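Local coordinates for protein exonuclease (Laribacter hongkongensis, PDB 3SZ5) that probably acts as a metal-dependent exonuclease of the lambda exonuclease-like PD-(D/E)XK family, binding magnesium ions and DNA, at residues A[111-116]-A[151-156]. Sequence-based numbering, arbitrary orientation.
Sequences IEIKCP and DFVSYD. With MG (magnesium ion), chain C; nucleotides of chain B.
Val153 O is met twice from the neighbouring strand: Lys114 N donates a hydrogen bond to it at 2.8 Å, and the CA-H of Ile113 lies against it, with CA 3.4 Å from Val153 O. Four such N-H bonds in parallel register join 111-114 to 151-155; Val153 N meets Glu112 O almost straight, with 177° at the hydrogen.

Side chains alternate. On the face of Glu112, Lys114 and Phe152, chi1 of Lys114 (-53°) sets CG beside its own backbone N and 3.7 Å from Phe152 CZ, the two side chains crossing at about a right angle. A bend at chi2 then turns the chain so that Lys114 NZ reaches Glu112 OE2 at 2.7 Å; NZ also bonds Gln137 of helix 132-145. Glu112 OE2 binds the magnesium ion too, joined there by Ile113 O, Asp102 and OP1 of DT2 of chain B. On the face of Ile111 and Val153, Ile111 CD1 packs 3.7 Å from Val153 CG2, and Tyr75 of helix 68-79 touches Val153.

Strand 111-114 thus carries the E-x-K half of the PD-(D/E)XK motif. Ile113 O and, just past the strand, Cys115 N, which donates to OP1 of DT3 of chain B, point from the edge remote from 151-155, while Glu112 comes from the face; the magnesium, with Lys114 nearby, would probably polarise the DT2 phosphate and offset its charge.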
loop_
_atom_site.group_PDB
_atom_site.type_symbol
_atom_site.label_atom_id
_atom_site.label_comp_id
_atom_site.label_asym_id
_atom_site.label_seq_id
_atom_site.Cartn_x
_atom_site.Cartn_y
_atom_site.Cartn_z
ATOM N N ILE A 111 1.560 31.239 10.699
ATOM C CA ILE A 111 2.012 29.962 11.243
ATOM C C ILE A 111 1.583 28.771 10.351
ATOM O O ILE A 111 0.431 28.706 9.879
ATOM C CB ILE A 111 1.584 29.780 12.711
ATOM C CG1 ILE A 111 2.160 28.484 13.261
ATOM C CG2 ILE A 111 0.082 29.774 12.858
ATOM C CD1 ILE A 111 1.612 28.108 14.601
ATOM N N GLU A 112 2.536 27.875 10.075
ATOM C CA GLU A 112 2.246 26.585 9.461
ATOM C C GLU A 112 2.684 25.539 10.461
ATOM O O GLU A 112 3.824 25.581 10.921
ATOM C CB GLU A 112 2.999 26.405 8.145
ATOM C CG GLU A 112 2.828 25.037 7.482
ATOM C CD GLU A 112 1.349 24.626 7.278
ATOM O OE1 GLU A 112 0.483 25.498 7.004
ATOM O OE2 GLU A 112 1.046 23.414 7.404
ATOM N N ILE A 113 1.759 24.627 10.785
ATOM C CA ILE A 113 1.868 23.621 11.851
ATOM C C ILE A 113 1.953 22.201 11.289
ATOM O O ILE A 113 1.162 21.809 10.424
ATOM C CB ILE A 113 0.592 23.635 12.752
ATOM C CG1 ILE A 113 0.636 24.762 13.778
ATOM C CG2 ILE A 113 0.438 22.324 13.528
ATOM C CD1 ILE A 113 -0.756 25.211 14.298
ATOM N N LYS A 114 2.888 21.414 11.800
ATOM C CA LYS A 114 2.902 19.976 11.507
ATOM C C LYS A 114 2.846 19.261 12.835
ATOM O O LYS A 114 3.413 19.718 13.817
ATOM C CB LYS A 114 4.169 19.520 10.743
ATOM C CG LYS A 114 4.522 20.276 9.453
ATOM C CD LYS A 114 3.308 20.524 8.592
ATOM C CE LYS A 114 3.704 21.282 7.361
ATOM N NZ LYS A 114 2.591 21.408 6.393
ATOM N N CYS A 115 2.129 18.152 12.854
ATOM C CA CYS A 115 2.081 17.268 14.001
ATOM C C CYS A 115 2.263 15.869 13.466
ATOM O O CYS A 115 1.302 15.112 13.405
ATOM C CB CYS A 115 0.729 17.379 14.689
ATOM S SG CYS A 115 0.427 18.969 15.424
ATOM N N PRO A 116 3.494 15.530 13.052
ATOM C CA PRO A 116 3.769 14.348 12.272
ATOM C C PRO A 116 4.074 13.153 13.177
ATOM O O PRO A 116 3.883 13.234 14.412
ATOM C CB PRO A 116 5.050 14.757 11.554
ATOM C CG PRO A 116 5.814 15.453 12.608
ATOM C CD PRO A 116 4.751 16.196 13.441
ATOM N N ASP A 151 6.210 31.265 10.699
ATOM C CA ASP A 151 6.793 30.462 11.744
ATOM C C ASP A 151 6.411 29.011 11.531
ATOM O O ASP A 151 5.220 28.643 11.568
ATOM C CB ASP A 151 6.342 30.961 13.112
ATOM C CG ASP A 151 7.279 32.018 13.685
ATOM O OD1 ASP A 151 8.446 32.124 13.212
ATOM O OD2 ASP A 151 6.850 32.744 14.618
ATOM N N PHE A 152 7.412 28.185 11.277
ATOM C CA PHE A 152 7.158 26.784 11.068
ATOM C C PHE A 152 7.207 26.079 12.391
ATOM O O PHE A 152 8.246 26.083 13.037
ATOM C CB PHE A 152 8.211 26.201 10.151
ATOM C CG PHE A 152 8.049 24.735 9.902
ATOM C CD1 PHE A 152 8.777 23.807 10.635
ATOM C CD2 PHE A 152 7.185 24.278 8.927
ATOM C CE1 PHE A 152 8.641 22.433 10.399
ATOM C CE2 PHE A 152 7.034 22.911 8.687
ATOM C CZ PHE A 152 7.767 21.991 9.419
ATOM N N VAL A 153 6.096 25.454 12.770
ATOM C CA VAL A 153 5.954 24.735 14.051
ATOM C C VAL A 153 5.795 23.231 13.851
ATOM O O VAL A 153 4.906 22.777 13.102
ATOM C CB VAL A 153 4.740 25.286 14.868
ATOM C CG1 VAL A 153 4.436 24.441 16.137
ATOM C CG2 VAL A 153 4.969 26.770 15.200
ATOM N N SER A 154 6.664 22.466 14.516
ATOM C CA SER A 154 6.473 21.013 14.622
ATOM C C SER A 154 6.185 20.592 16.057
ATOM O O SER A 154 6.927 20.940 16.984
ATOM C CB SER A 154 7.669 20.233 14.084
ATOM O OG SER A 154 7.322 18.864 13.913
ATOM N N TYR A 155 5.115 19.825 16.227
ATOM C CA TYR A 155 4.665 19.423 17.556
ATOM C C TYR A 155 4.444 17.920 17.688
ATOM O O TYR A 155 3.969 17.266 16.765
ATOM C CB TYR A 155 3.382 20.175 17.888
ATOM C CG TYR A 155 2.839 19.975 19.283
ATOM C CD1 TYR A 155 3.476 20.513 20.392
ATOM C CD2 TYR A 155 1.643 19.289 19.485
ATOM C CE1 TYR A 155 2.942 20.345 21.691
ATOM C CE2 TYR A 155 1.105 19.126 20.754
ATOM C CZ TYR A 155 1.757 19.650 21.856
ATOM O OH TYR A 155 1.213 19.476 23.110
ATOM N N ASP A 156 4.806 17.389 18.845
ATOM C CA ASP A 156 4.514 16.018 19.215
ATOM C C ASP A 156 4.585 15.851 20.738
ATOM O O ASP A 156 5.662 15.885 21.351
ATOM C CB ASP A 156 5.466 15.047 18.526
ATOM C CG ASP A 156 5.111 13.599 18.789
ATOM O OD1 ASP A 156 4.100 13.328 19.489
ATOM O OD2 ASP A 156 5.838 12.722 18.294
HETATM MG MG MG C . -0.291 22.249 8.822
ATOM P P DT B 3 0.092 17.190 9.350
ATOM O OP1 DT B 3 0.449 17.671 10.710
ATOM O OP2 DT B 3 0.415 18.009 8.158
ATOM O "O5'" DT B 3 0.731 15.741 9.079
ATOM C "C5'" DT B 3 0.530 14.614 9.954
ATOM C "C4'" DT B 3 1.175 13.373 9.366
ATOM O "O4'" DT B 3 0.339 12.874 8.282
ATOM C "C3'" DT B 3 2.575 13.590 8.763
ATOM O "O3'" DT B 3 3.500 12.555 9.180
ATOM C "C2'" DT B 3 2.289 13.563 7.262
ATOM C "C1'" DT B 3 1.244 12.456 7.279
ATOM N N1 DT B 3 0.644 12.139 5.934
ATOM C C2 DT B 3 0.662 10.814 5.508
ATOM O O2 DT B 3 1.108 9.890 6.174
ATOM N N3 DT B 3 0.123 10.604 4.255
ATOM C C4 DT B 3 -0.414 11.561 3.402
ATOM O O4 DT B 3 -0.865 11.231 2.304
ATOM C C5 DT B 3 -0.392 12.935 3.911
ATOM C C7 DT B 3 -0.932 14.090 3.120
ATOM C C6 DT B 3 0.136 13.155 5.131
ATOM P P DT B 2 -2.006 21.111 6.435
ATOM O OP1 DT B 2 -1.749 21.886 7.684
ATOM O OP2 DT B 2 -0.920 20.895 5.432
ATOM O "O5'" DT B 2 -2.654 19.693 6.843
ATOM C "C5'" DT B 2 -3.300 19.481 8.114
ATOM C "C4'" DT B 2 -3.499 18.002 8.433
ATOM O "O4'" DT B 2 -4.612 17.460 7.664
ATOM C "C3'" DT B 2 -2.311 17.072 8.165
ATOM O "O3'" DT B 2 -1.494 16.937 9.340
ATOM C "C2'" DT B 2 -2.973 15.736 7.825
ATOM C "C1'" DT B 2 -4.325 16.138 7.236
ATOM N N1 DT B 2 -4.379 16.035 5.721
ATOM C C2 DT B 2 -5.416 15.328 5.133
ATOM O O2 DT B 2 -6.307 14.778 5.756
ATOM N N3 DT B 2 -5.380 15.285 3.759
ATOM C C4 DT B 2 -4.432 15.859 2.921
ATOM O O4 DT B 2 -4.533 15.737 1.702
ATOM C C5 DT B 2 -3.354 16.595 3.585
ATOM C C7 DT B 2 -2.246 17.289 2.809
ATOM C C6 DT B 2 -3.390 16.635 4.936
ATOM P P DT B 4 4.975 12.362 8.566
ATOM O OP1 DT B 4 5.759 11.786 9.671
ATOM O OP2 DT B 4 5.407 13.645 7.964
ATOM O "O5'" DT B 4 4.829 11.254 7.390
ATOM C "C5'" DT B 4 5.536 9.981 7.433
ATOM C "C4'" DT B 4 5.886 9.335 6.088
ATOM O "O4'" DT B 4 4.850 9.646 5.121
ATOM C "C3'" DT B 4 7.236 9.722 5.454
ATOM O "O3'" DT B 4 8.032 8.560 5.194
ATOM C "C2'" DT B 4 6.888 10.470 4.160
ATOM C "C1'" DT B 4 5.427 10.075 3.895
ATOM N N1 DT B 4 4.519 11.154 3.346
ATOM C C2 DT B 4 3.580 10.820 2.377
ATOM O O2 DT B 4 3.452 9.698 1.923
ATOM N N3 DT B 4 2.787 11.862 1.947
ATOM C C4 DT B 4 2.838 13.183 2.381
ATOM O O4 DT B 4 2.097 14.052 1.942
ATOM C C5 DT B 4 3.825 13.475 3.393
ATOM C C7 DT B 4 3.949 14.880 3.921
ATOM C C6 DT B 4 4.605 12.460 3.826
#